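PDB 5AWO: isomaltodextranase from Arthrobacter globiformis, which probably releases isomaltose units one after another from the non-reducing ends of dextran-like polysaccharides by hydrolysing alpha-1,6-glucosidic linkages. Local coordinates for residues S279-N284 and N291-F296; G298-S303 and G389-E394; Q399-S404 and A519-H524; A548-R553 and T581-L586. One frame throughout, in Å; residues are numbered along the deposited sequence.

Interaction 1 (S279-N284 and N291-F296)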
loop_
_atom_site.group_PDB
_atom_site.type_symbol
_atom_site.label_atom_id
_atom_site.label_comp_id
_atom_site.label_asym_id
_atom_site.label_seq_id
_atom_site.Cartn_x
_atom_site.Cartn_y
_atom_site.Cartn_z
ATOM N N SER A 279 11.011 4.898 -14.407
ATOM C CA SER A 279 10.916 3.785 -15.348
ATOM C C SER A 279 12.240 3.151 -15.748
ATOM O O SER A 279 12.239 2.118 -16.403
ATOM C CB SER A 279 10.172 4.314 -16.585
ATOM O OG SER A 279 9.796 3.290 -17.492
ATOM N N GLY A 280 13.350 3.765 -15.351
ATOM C CA GLY A 280 14.686 3.324 -15.778
ATOM C C GLY A 280 15.493 2.657 -14.689
ATOM O O GLY A 280 14.966 1.889 -13.870
ATOM N N MET A 281 16.802 2.905 -14.739
ATOM C CA MET A 281 17.829 2.369 -13.823
ATOM C C MET A 281 18.177 0.929 -14.104
ATOM O O MET A 281 19.295 0.623 -14.547
ATOM C CB MET A 281 17.463 2.552 -12.350
ATOM C CG MET A 281 17.328 4.003 -11.944
ATOM S SD MET A 281 16.582 4.221 -10.317
ATOM C CE MET A 281 14.920 3.704 -10.671
ATOM N N ARG A 282 17.256 0.036 -13.802
ATOM C CA ARG A 282 17.378 -1.399 -14.085
ATOM C C ARG A 282 15.969 -1.952 -13.983
ATOM O O ARG A 282 15.146 -1.413 -13.229
ATOM C CB ARG A 282 18.283 -2.138 -13.097
ATOM C CG ARG A 282 17.904 -1.982 -11.627
ATOM C CD ARG A 282 18.649 -2.896 -10.662
ATOM N NE ARG A 282 18.342 -2.543 -9.265
ATOM C CZ ARG A 282 17.446 -3.125 -8.466
ATOM N NH1 ARG A 282 16.717 -4.168 -8.829
ATOM N NH2 ARG A 282 17.259 -2.591 -7.265
ATOM N N GLN A 283 15.695 -3.025 -14.700
ATOM C CA GLN A 283 14.406 -3.657 -14.685
ATOM C C GLN A 283 14.405 -4.953 -13.903
ATOM O O GLN A 283 13.331 -5.472 -13.575
ATOM C CB GLN A 283 13.942 -3.912 -16.118
ATOM C CG GLN A 283 14.092 -2.735 -17.064
ATOM C CD GLN A 283 13.304 -1.514 -16.626
ATOM O OE1 GLN A 283 12.140 -1.617 -16.260
ATOM N NE2 GLN A 283 13.927 -0.369 -16.674
ATOM N N ASN A 284 15.586 -5.508 -13.646
ATOM C CA ASN A 284 15.665 -6.799 -12.977
ATOM C C ASN A 284 15.354 -6.734 -11.494
ATOM O O ASN A 284 15.500 -5.672 -10.879
ATOM C CB ASN A 284 17.065 -7.413 -13.150
ATOM C CG ASN A 284 18.127 -6.595 -12.482
ATOM O OD1 ASN A 284 18.501 -5.531 -12.980
ATOM N ND2 ASN A 284 18.601 -7.057 -11.322
ATOM N N ASN A 291 13.860 -4.383 -4.089
ATOM C CA ASN A 291 13.903 -5.545 -4.986
ATOM C C ASN A 291 13.896 -5.053 -6.438
ATOM O O ASN A 291 14.642 -5.564 -7.278
ATOM C CB ASN A 291 12.760 -6.506 -4.717
ATOM C CG ASN A 291 12.783 -7.020 -3.313
ATOM O OD1 ASN A 291 13.644 -7.870 -2.965
ATOM N ND2 ASN A 291 11.912 -6.500 -2.491
ATOM N N TRP A 292 12.991 -4.124 -6.712
ATOM C CA TRP A 292 12.958 -3.440 -8.009
ATOM C C TRP A 292 13.311 -1.967 -7.842
ATOM O O TRP A 292 12.955 -1.331 -6.831
ATOM C CB TRP A 292 11.579 -3.579 -8.656
ATOM C CG TRP A 292 11.257 -4.959 -9.135
ATOM C CD1 TRP A 292 11.628 -5.515 -10.327
ATOM C CD2 TRP A 292 10.491 -5.957 -8.452
ATOM N NE1 TRP A 292 11.138 -6.791 -10.431
ATOM C CE2 TRP A 292 10.453 -7.096 -9.288
ATOM C CE3 TRP A 292 9.851 -6.017 -7.210
ATOM C CZ2 TRP A 292 9.778 -8.259 -8.921
ATOM C CZ3 TRP A 292 9.199 -7.186 -6.842
ATOM C CH2 TRP A 292 9.173 -8.290 -7.679
ATOM N N ALA A 293 14.011 -1.388 -8.826
ATOM C CA ALA A 293 14.474 -0.014 -8.711
ATOM C C ALA A 293 13.423 1.019 -9.078
ATOM O O ALA A 293 13.260 2.005 -8.384
ATOM C CB ALA A 293 15.725 0.216 -9.549
ATOM N N ASN A 294 12.725 0.804 -10.194
ATOM C CA ASN A 294 11.739 1.778 -10.663
ATOM C C ASN A 294 10.341 1.318 -10.279
ATOM O O ASN A 294 10.088 0.103 -10.123
ATOM C CB ASN A 294 11.871 2.044 -12.179
ATOM C CG ASN A 294 11.553 0.837 -13.028
ATOM O OD1 ASN A 294 12.468 0.150 -13.558
ATOM N ND2 ASN A 294 10.310 0.527 -13.154
ATOM N N PRO A 295 9.415 2.271 -10.073
ATOM C CA PRO A 295 8.077 1.898 -9.585
ATOM C C PRO A 295 7.193 1.202 -10.609
ATOM O O PRO A 295 6.308 0.442 -10.212
ATOM C CB PRO A 295 7.497 3.222 -9.088
ATOM C CG PRO A 295 8.251 4.275 -9.887
ATOM C CD PRO A 295 9.648 3.725 -9.974
ATOM N N PHE A 296 7.429 1.378 -11.918
ATOM C CA PHE A 296 6.685 0.547 -12.844
ATOM C C PHE A 296 6.913 -0.916 -12.498
ATOM O O PHE A 296 5.955 -1.698 -12.396
ATOM C CB PHE A 296 7.058 0.804 -14.297
ATOM C CG PHE A 296 6.299 1.925 -14.945
ATOM C CD1 PHE A 296 4.981 1.723 -15.360
ATOM C CD2 PHE A 296 6.876 3.154 -15.187
ATOM C CE1 PHE A 296 4.270 2.742 -15.970
ATOM C CE2 PHE A 296 6.178 4.162 -15.803
ATOM C CZ PHE A 296 4.859 3.959 -16.207
HETATM O O HOH W 1 14.221 -3.098 -11.137
#
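R282 makes a direct polar bond between the two segments: its NH1 lies 2.9 Å from the backbone O of N291, with a nearly straight N-H...O angle of 167°. The oxygen sits in the guanidinium plane, at its edge, yet the donor stands above the carbonyl plane instead of on a lone pair. A weak bond from NH1 to O of N284 and one from NH2 to O of P290 fix the group's rotation further. With an alanine at R282, the carbonyl of N291 would probably lose this donor and the methyl of A293 part of its cover. Water 1 adds an indirect polar link, accepting from A293 N at 2.9 Å and donating to the carbonyls of R282 and N284.

Apolar contacts centre on A293. R282 is extended from CG to NE and passes over this residue, its CG 3.7 Å from CB of A293, while the backbone N of A293 lies over one face of the guanidinium. M281, bent at its last torsion (chi3 -69°), brings CE to 3.8 Å from the same CB. Farther along, CB of S279 packs 3.8 Å from CD2 of F296, and the S279 hydroxyl bonds to R412.

At the W292 ring, O of Q283 meets the edge at CD1. The contact joins the loop after helix 274-279 to the turn entering helix 295-302, with N294 at the N-cap, in the TIM-barrel domain of this family 27 glycosidase.

Interaction 2 (G298-S303 and G389-E394)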
loop_
_atom_site.group_PDB
_atom_site.type_symbol
_atom_site.label_atom_id
_atom_site.label_comp_id
_atom_site.label_asym_id
_atom_site.label_seq_id
_atom_site.Cartn_x
_atom_site.Cartn_y
_atom_site.Cartn_z
ATOM N N GLY A 298 8.379 -2.151 -9.618
ATOM C CA GLY A 298 8.078 -2.469 -8.236
ATOM C C GLY A 298 6.592 -2.612 -7.937
ATOM O O GLY A 298 6.175 -3.517 -7.186
ATOM N N PHE A 299 5.763 -1.716 -8.460
ATOM C CA PHE A 299 4.329 -1.848 -8.285
ATOM C C PHE A 299 3.884 -3.156 -8.926
ATOM O O PHE A 299 3.084 -3.908 -8.337
ATOM C CB PHE A 299 3.570 -0.704 -8.961
ATOM C CG PHE A 299 3.551 0.612 -8.199
ATOM C CD1 PHE A 299 3.249 0.686 -6.841
ATOM C CD2 PHE A 299 3.759 1.807 -8.885
ATOM C CE1 PHE A 299 3.160 1.908 -6.190
ATOM C CE2 PHE A 299 3.681 3.021 -8.239
ATOM C CZ PHE A 299 3.376 3.072 -6.889
ATOM N N THR A 300 4.355 -3.425 -10.151
ATOM C CA THR A 300 3.964 -4.657 -10.853
ATOM C C THR A 300 4.387 -5.899 -10.057
ATOM O O THR A 300 3.611 -6.843 -9.861
ATOM C CB THR A 300 4.545 -4.670 -12.257
ATOM O OG1 THR A 300 4.022 -3.557 -12.996
ATOM C CG2 THR A 300 4.219 -5.951 -13.005
ATOM N N GLY A 301 5.616 -5.888 -9.587
ATOM C CA GLY A 301 6.224 -7.029 -8.889
ATOM C C GLY A 301 5.681 -7.340 -7.518
ATOM O O GLY A 301 5.691 -8.509 -7.120
ATOM N N TRP A 302 5.185 -6.317 -6.808
ATOM C CA TRP A 302 4.632 -6.499 -5.465
ATOM C C TRP A 302 3.110 -6.492 -5.487
ATOM O O TRP A 302 2.492 -6.591 -4.425
ATOM C CB TRP A 302 5.193 -5.418 -4.516
ATOM C CG TRP A 302 6.560 -5.756 -4.028
ATOM C CD1 TRP A 302 7.728 -5.102 -4.269
ATOM C CD2 TRP A 302 6.890 -6.869 -3.183
ATOM N NE1 TRP A 302 8.756 -5.727 -3.623
ATOM C CE2 TRP A 302 8.269 -6.821 -2.947
ATOM C CE3 TRP A 302 6.133 -7.899 -2.587
ATOM C CZ2 TRP A 302 8.928 -7.779 -2.177
ATOM C CZ3 TRP A 302 6.769 -8.815 -1.811
ATOM C CH2 TRP A 302 8.155 -8.768 -1.600
ATOM N N SER A 303 2.494 -6.434 -6.674
ATOM C CA SER A 303 1.053 -6.318 -6.769
ATOM C C SER A 303 0.270 -7.474 -6.154
ATOM O O SER A 303 -0.857 -7.272 -5.733
ATOM C CB SER A 303 0.604 -6.098 -8.217
ATOM O OG SER A 303 0.933 -7.177 -9.066
ATOM N N GLY A 389 7.916 -11.525 -17.788
ATOM C CA GLY A 389 6.767 -11.699 -18.664
ATOM C C GLY A 389 5.461 -12.006 -17.974
ATOM O O GLY A 389 4.407 -11.987 -18.602
ATOM N N SER A 390 5.506 -12.299 -16.665
ATOM C CA SER A 390 4.334 -12.843 -15.998
ATOM C C SER A 390 3.266 -11.813 -15.711
ATOM O O SER A 390 2.126 -12.165 -15.391
ATOM C CB SER A 390 4.730 -13.504 -14.694
ATOM O OG SER A 390 5.123 -12.528 -13.724
ATOM N N ARG A 391 3.620 -10.516 -15.798
ATOM C CA ARG A 391 2.698 -9.420 -15.528
ATOM C C ARG A 391 3.073 -8.261 -16.447
ATOM O O ARG A 391 4.227 -8.122 -16.835
ATOM C CB ARG A 391 2.751 -8.974 -14.049
ATOM C CG ARG A 391 2.557 -10.107 -13.052
ATOM C CD ARG A 391 2.837 -9.663 -11.629
ATOM N NE ARG A 391 2.934 -10.821 -10.749
ATOM C CZ ARG A 391 3.241 -10.791 -9.468
ATOM N NH1 ARG A 391 3.537 -9.637 -8.869
ATOM N NH2 ARG A 391 3.253 -11.924 -8.764
ATOM N N ASP A 392 2.061 -7.464 -16.811
ATOM C CA ASP A 392 2.256 -6.363 -17.769
ATOM C C ASP A 392 2.359 -5.039 -17.017
ATOM O O ASP A 392 1.372 -4.525 -16.524
ATOM C CB ASP A 392 1.088 -6.336 -18.741
ATOM C CG ASP A 392 1.353 -5.480 -19.954
ATOM O OD1 ASP A 392 2.154 -4.510 -19.850
ATOM O OD2 ASP A 392 0.759 -5.756 -21.026
ATOM N N THR A 393 3.570 -4.475 -16.999
ATOM C CA THR A 393 3.809 -3.204 -16.319
ATOM C C THR A 393 3.038 -2.031 -16.931
ATOM O O THR A 393 2.891 -1.013 -16.263
ATOM C CB THR A 393 5.305 -2.796 -16.299
ATOM O OG1 THR A 393 5.758 -2.519 -17.638
ATOM C CG2 THR A 393 6.167 -3.846 -15.647
ATOM N N GLU A 394 2.534 -2.168 -18.165
ATOM C CA GLU A 394 1.988 -1.065 -18.922
ATOM C C GLU A 394 0.465 -1.042 -19.033
ATOM O O GLU A 394 -0.086 -0.153 -19.641
ATOM C CB GLU A 394 2.609 -1.048 -20.304
ATOM C CG GLU A 394 4.092 -0.726 -20.287
ATOM C CD GLU A 394 4.674 -0.796 -21.663
ATOM O OE1 GLU A 394 4.665 -1.885 -22.295
ATOM O OE2 GLU A 394 5.168 0.262 -22.150
#
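R391 and T300 form the tight part of this contact, sliding past each other in opposite directions. CG2 of T300 presses on CB of R391 at 3.5 Å. From there the arginine runs extended to the carbonyls near the C-terminal end of helix 295-302, where its NH1 donates to O of T300 over 3.0 Å. That bond is fairly straight (162°), lies in both the carbonyl and the guanidinium planes, and uses a lone pair of the oxygen. A second, weak bond links NH1 of R391 to O of G301, and H304 ND1 is a further partner. S303 also grips the T300 carbonyl, its OG donating to that O at 2.8 Å from a position tilted out of the carbonyl plane. The positive charge here probably suits the partial negative end of the helix. A leucine in place of R391 would probably leave the G301 carbonyl without this donor and the T300 carbonyl with one donor fewer.

The side nearer solvent is at partly exposed T393, where the contact is smaller and no hydrogen bond passes between the segments; T393 crosses T300 at about a right angle. Its CG2 lies 3.4 Å from OG1 of T300, whose hydroxyl bonds back to F296 O, while OG1 of T393 turns to R412.

P376 of strand 375-378 touches both T300 and R391, W396 of strand 395-399 packs on T300, and F299 leans on helix 326-339; the edge strand 391-392 thus lies against the barrel helix.

Interaction 3 (Q399-S404 and A519-H524)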
loop_
_atom_site.group_PDB
_atom_site.type_symbol
_atom_site.label_atom_id
_atom_site.label_comp_id
_atom_site.label_asym_id
_atom_site.label_seq_id
_atom_site.Cartn_x
_atom_site.Cartn_y
_atom_site.Cartn_z
ATOM N N GLN A 399 -10.899 -2.520 -9.511
ATOM C CA GLN A 399 -12.325 -2.345 -9.354
ATOM C C GLN A 399 -12.635 -1.602 -8.107
ATOM O O GLN A 399 -12.026 -1.839 -7.051
ATOM C CB GLN A 399 -13.011 -3.707 -9.306
ATOM C CG GLN A 399 -14.516 -3.621 -9.426
ATOM C CD GLN A 399 -15.142 -4.981 -9.724
ATOM O OE1 GLN A 399 -14.574 -6.057 -9.434
ATOM N NE2 GLN A 399 -16.313 -4.934 -10.360
ATOM N N LEU A 400 -13.598 -0.695 -8.193
ATOM C CA LEU A 400 -14.077 0.038 -7.063
ATOM C C LEU A 400 -15.214 -0.733 -6.370
ATOM O O LEU A 400 -15.852 -1.578 -7.006
ATOM C CB LEU A 400 -14.569 1.429 -7.485
ATOM C CG LEU A 400 -13.575 2.493 -8.008
ATOM C CD1 LEU A 400 -12.427 2.626 -7.030
ATOM C CD2 LEU A 400 -13.052 2.200 -9.388
ATOM N N PRO A 401 -15.480 -0.374 -5.115
ATOM C CA PRO A 401 -16.557 -1.062 -4.376
ATOM C C PRO A 401 -17.909 -1.027 -5.075
ATOM O O PRO A 401 -18.647 -2.020 -4.991
ATOM C CB PRO A 401 -16.559 -0.341 -3.042
ATOM C CG PRO A 401 -15.130 0.095 -2.850
ATOM C CD PRO A 401 -14.733 0.543 -4.237
ATOM N N ASP A 402 -18.227 0.051 -5.792
ATOM C CA ASP A 402 -19.508 0.116 -6.525
ATOM C C ASP A 402 -19.545 -0.680 -7.831
ATOM O O ASP A 402 -20.550 -0.631 -8.576
ATOM C CB ASP A 402 -19.952 1.574 -6.731
ATOM C CG ASP A 402 -19.119 2.328 -7.761
ATOM O OD1 ASP A 402 -18.242 1.720 -8.402
ATOM O OD2 ASP A 402 -19.379 3.530 -7.926
ATOM N N GLY A 403 -18.468 -1.402 -8.150
ATOM C CA GLY A 403 -18.393 -2.221 -9.319
ATOM C C GLY A 403 -17.781 -1.564 -10.565
ATOM O O GLY A 403 -17.494 -2.247 -11.541
ATOM N N SER A 404 -17.610 -0.243 -10.523
ATOM C CA SER A 404 -16.912 0.453 -11.609
ATOM C C SER A 404 -15.417 0.155 -11.525
ATOM O O SER A 404 -14.968 -0.456 -10.571
ATOM C CB SER A 404 -17.163 1.951 -11.565
ATOM O OG SER A 404 -16.682 2.568 -10.394
ATOM N N ALA A 519 -14.060 -5.647 -2.010
ATOM C CA ALA A 519 -14.772 -4.532 -1.447
ATOM C C ALA A 519 -16.046 -4.330 -2.225
ATOM O O ALA A 519 -16.026 -4.250 -3.435
ATOM C CB ALA A 519 -13.933 -3.270 -1.512
ATOM N N VAL A 520 -17.162 -4.219 -1.513
ATOM C CA VAL A 520 -18.458 -4.079 -2.163
ATOM C C VAL A 520 -19.222 -2.942 -1.488
ATOM O O VAL A 520 -19.176 -2.791 -0.274
ATOM C CB VAL A 520 -19.283 -5.400 -2.113
ATOM C CG1 VAL A 520 -18.479 -6.579 -2.618
ATOM C CG2 VAL A 520 -19.790 -5.680 -0.722
ATOM N N GLN A 521 -19.912 -2.148 -2.300
ATOM C CA GLN A 521 -20.707 -1.022 -1.811
ATOM C C GLN A 521 -22.183 -1.324 -2.117
ATOM O O GLN A 521 -22.511 -1.685 -3.246
ATOM C CB GLN A 521 -20.255 0.274 -2.493
ATOM C CG GLN A 521 -20.705 1.569 -1.817
ATOM C CD GLN A 521 -19.763 2.073 -0.729
ATOM O OE1 GLN A 521 -18.688 1.523 -0.523
ATOM N NE2 GLN A 521 -20.179 3.118 -0.019
ATOM N N VAL A 522 -23.033 -1.237 -1.091
ATOM C CA VAL A 522 -24.500 -1.409 -1.244
ATOM C C VAL A 522 -25.255 -0.268 -0.547
ATOM O O VAL A 522 -24.712 0.396 0.324
ATOM C CB VAL A 522 -25.015 -2.768 -0.687
ATOM C CG1 VAL A 522 -24.549 -3.927 -1.554
ATOM C CG2 VAL A 522 -24.590 -2.965 0.747
ATOM N N PRO A 523 -26.531 -0.047 -0.921
ATOM C CA PRO A 523 -27.313 1.104 -0.407
ATOM C C PRO A 523 -27.933 1.072 1.013
ATOM O O PRO A 523 -28.187 2.146 1.544
ATOM C CB PRO A 523 -28.417 1.278 -1.457
ATOM C CG PRO A 523 -28.520 -0.034 -2.148
ATOM C CD PRO A 523 -27.149 -0.641 -2.115
ATOM N N HIS A 524 -28.147 -0.098 1.631
ATOM C CA HIS A 524 -28.800 -0.178 2.966
ATOM C C HIS A 524 -28.361 -1.406 3.786
ATOM O O HIS A 524 -27.833 -2.360 3.238
ATOM C CB HIS A 524 -30.320 -0.187 2.808
ATOM C CG HIS A 524 -30.811 -1.292 1.933
ATOM N ND1 HIS A 524 -31.049 -1.116 0.592
ATOM C CD2 HIS A 524 -31.050 -2.599 2.194
ATOM C CE1 HIS A 524 -31.439 -2.262 0.063
ATOM N NE2 HIS A 524 -31.444 -3.180 1.013
#
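P401 lies against one face of strand 515-522, touching the two side chains that alternate toward it, A519 and Q521, while V520 between them points away. The ring meets both: CG of P401 stands 3.8 Å from CB of A519, and CB of P401 is equally far from CB of Q521. CG of Q521 is anti to its backbone N (chi1 -163°), and the bend at chi2 (88°) folds the amide back so that OE1 also rests on CB of the proline.

Backbone atoms knit the same spot. The amide N of Q521 donates to O of P401 at 3.0 Å, though the bond is bent, 141° at the hydrogen, and the donor stands well above the carbonyl plane. The same oxygen also accepts from the Y476 hydroxyl and receives a CA-H...O contact from V520. In return, CA of P401 points its hydrogen at O of A519 across 3.4 Å.

D402 turns its carboxylate back into its own loop. OD1 of D402 accepts from the amide N of S404 at 3.0 Å, an Asx turn, and takes the S404 hydroxyl at 2.7 Å on its syn lone pair, so one oxygen is gripped twice.

Residues L400 to G403 form a type I turn, and G403 supplies the G1 bulge that closes the hairpin between strands 395-399 and 405-410. This hairpin tip joins the C-terminal beta-sandwich to the carbohydrate-binding module.

Interaction 4 (A548-R553 and T581-L586)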
loop_
_atom_site.group_PDB
_atom_site.type_symbol
_atom_site.label_atom_id
_atom_site.label_comp_id
_atom_site.label_asym_id
_atom_site.label_seq_id
_atom_site.Cartn_x
_atom_site.Cartn_y
_atom_site.Cartn_z
ATOM N N ALA A 548 -18.560 -11.228 5.844
ATOM C CA ALA A 548 -18.672 -9.807 5.524
ATOM C C ALA A 548 -18.368 -8.991 6.772
ATOM O O ALA A 548 -18.772 -9.359 7.888
ATOM C CB ALA A 548 -20.051 -9.476 4.972
ATOM N N GLU A 549 -17.627 -7.882 6.593
ATOM C CA GLU A 549 -17.170 -7.039 7.674
ATOM C C GLU A 549 -17.206 -5.570 7.255
ATOM O O GLU A 549 -17.115 -5.252 6.040
ATOM C CB GLU A 549 -15.717 -7.373 8.049
ATOM C CG GLU A 549 -15.536 -8.755 8.661
ATOM C CD GLU A 549 -14.090 -9.109 8.979
ATOM O OE1 GLU A 549 -13.170 -8.339 8.592
ATOM O OE2 GLU A 549 -13.846 -10.160 9.612
ATOM N N LYS A 550 -17.295 -4.697 8.247
ATOM C CA LYS A 550 -17.111 -3.273 8.009
ATOM C C LYS A 550 -15.620 -3.036 7.832
ATOM O O LYS A 550 -14.808 -3.937 8.079
ATOM C CB LYS A 550 -17.618 -2.431 9.174
ATOM C CG LYS A 550 -19.079 -2.651 9.539
ATOM C CD LYS A 550 -19.447 -1.791 10.728
ATOM C CE LYS A 550 -19.771 -0.357 10.334
ATOM N NZ LYS A 550 -21.062 -0.232 9.596
ATOM N N ALA A 551 -15.260 -1.830 7.415
ATOM C CA ALA A 551 -13.834 -1.480 7.240
ATOM C C ALA A 551 -13.038 -1.646 8.530
ATOM O O ALA A 551 -11.862 -2.027 8.484
ATOM C CB ALA A 551 -13.690 -0.081 6.687
ATOM N N ASP A 552 -13.679 -1.438 9.686
ATOM C CA ASP A 552 -13.008 -1.612 10.991
ATOM C C ASP A 552 -12.924 -3.067 11.489
ATOM O O ASP A 552 -12.504 -3.308 12.629
ATOM C CB ASP A 552 -13.628 -0.689 12.063
ATOM C CG ASP A 552 -14.889 -1.247 12.678
ATOM O OD1 ASP A 552 -15.478 -2.185 12.106
ATOM O OD2 ASP A 552 -15.244 -0.712 13.773
ATOM N N ARG A 553 -13.308 -4.005 10.628
ATOM C CA ARG A 553 -13.278 -5.466 10.862
ATOM C C ARG A 553 -14.515 -6.000 11.596
ATOM O O ARG A 553 -14.644 -7.213 11.700
ATOM C CB ARG A 553 -12.008 -5.965 11.582
ATOM C CG ARG A 553 -10.712 -5.725 10.808
ATOM C CD ARG A 553 -9.519 -6.074 11.676
ATOM N NE ARG A 553 -9.510 -5.230 12.852
ATOM C CZ ARG A 553 -9.283 -3.918 12.840
ATOM N NH1 ARG A 553 -9.006 -3.276 11.700
ATOM N NH2 ARG A 553 -9.314 -3.246 13.988
ATOM N N THR A 581 -25.560 -11.121 4.301
ATOM C CA THR A 581 -26.058 -9.893 4.892
ATOM C C THR A 581 -24.983 -8.822 4.709
ATOM O O THR A 581 -23.934 -8.915 5.343
ATOM C CB THR A 581 -26.514 -10.064 6.374
ATOM O OG1 THR A 581 -25.470 -10.595 7.216
ATOM C CG2 THR A 581 -27.704 -11.026 6.429
ATOM N N LEU A 582 -25.251 -7.860 3.810
ATOM C CA LEU A 582 -24.378 -6.674 3.574
ATOM C C LEU A 582 -25.047 -5.413 4.113
ATOM O O LEU A 582 -26.278 -5.279 4.077
ATOM C CB LEU A 582 -24.071 -6.487 2.078
ATOM C CG LEU A 582 -23.526 -7.677 1.308
ATOM C CD1 LEU A 582 -23.495 -7.382 -0.178
ATOM C CD2 LEU A 582 -22.152 -8.090 1.821
ATOM N N ASP A 583 -24.245 -4.484 4.630
ATOM C CA ASP A 583 -24.753 -3.237 5.186
ATOM C C ASP A 583 -24.628 -2.146 4.127
ATOM O O ASP A 583 -23.938 -2.339 3.131
ATOM C CB ASP A 583 -24.020 -2.860 6.499
ATOM C CG ASP A 583 -24.517 -3.649 7.731
ATOM O OD1 ASP A 583 -25.539 -4.346 7.619
ATOM O OD2 ASP A 583 -23.912 -3.562 8.854
ATOM N N ALA A 584 -25.343 -1.034 4.311
ATOM C CA ALA A 584 -25.269 0.091 3.389
ATOM C C ALA A 584 -23.821 0.566 3.349
ATOM O O ALA A 584 -23.200 0.693 4.380
ATOM C CB ALA A 584 -26.145 1.244 3.852
ATOM N N GLY A 585 -23.326 0.841 2.161
ATOM C CA GLY A 585 -21.993 1.392 2.008
ATOM C C GLY A 585 -21.004 0.264 1.904
ATOM O O GLY A 585 -21.298 -0.747 1.287
ATOM N N LEU A 586 -19.841 0.449 2.529
ATOM C CA LEU A 586 -18.675 -0.377 2.249
ATOM C C LEU A 586 -18.660 -1.644 3.091
ATOM O O LEU A 586 -18.691 -1.576 4.313
ATOM C CB LEU A 586 -17.387 0.411 2.528
ATOM C CG LEU A 586 -16.069 -0.369 2.348
ATOM C CD1 LEU A 586 -15.835 -0.840 0.916
ATOM C CD2 LEU A 586 -14.920 0.511 2.821
HETATM O O HOH W 2 -17.147 -0.210 6.303
#
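No direct hydrogen bond joins the two backbones, which come to 6.8 Å between CA of A548 and CA of L582 and to 6.6 Å between CA of K550 and CA of L586; water 2 spans the gap, accepting from the amide N of A551 at 2.7 Å and donating to O of L586. Methyl contacts do the rest. CB of A548 meets CD2 of L582 at 4.0 Å and also lies against the backbone O of T581, a buried oxygen for which the model offers no polar partner. L586 swings CG anti to its backbone N (chi1 177°), and this brings CD2 to 4.1 Å from CB of A551, in the type I turn from K550 to R553. At the exposed edge, K550 is modelled in two conformers; in one, NZ is 4.4 Å from OD2 of D583, beyond a salt bridge, so any attraction between the charges is doubtful. The outer flank of the turn is held by R33, which bonds to the carbonyls of K550 and A551 and pairs with E549. Strands 542-549 and 585-592 are neighbours in one sheet while 574-582 belongs to another, so the A548-L582 contact bridges the two sheets of a beta-sandwich, as expected of a CBM35 module.

In the fold
Interactions 1 and 2 share helix 295-302, one at each end, with centres 11 Å apart; they touch where CH2 of W292 lies 3.4 Å from CA of G301. R412 ties them further, bonding to S279 and Q283 of the first and T393 of the second. Interactions 3 and 4 form another pair, also 11 Å between centres, using the adjacent strands 515-522 and 585-592; L586 packs on P401 as well as on A551. Between the pairs, interactions 2 and 3 approach to about 12 Å at their nearest atoms. The side chain of A551 is about 12 Å from that of D262, the probable proton donor, whereas interactions 1 to 3 lie away from the active-site residues.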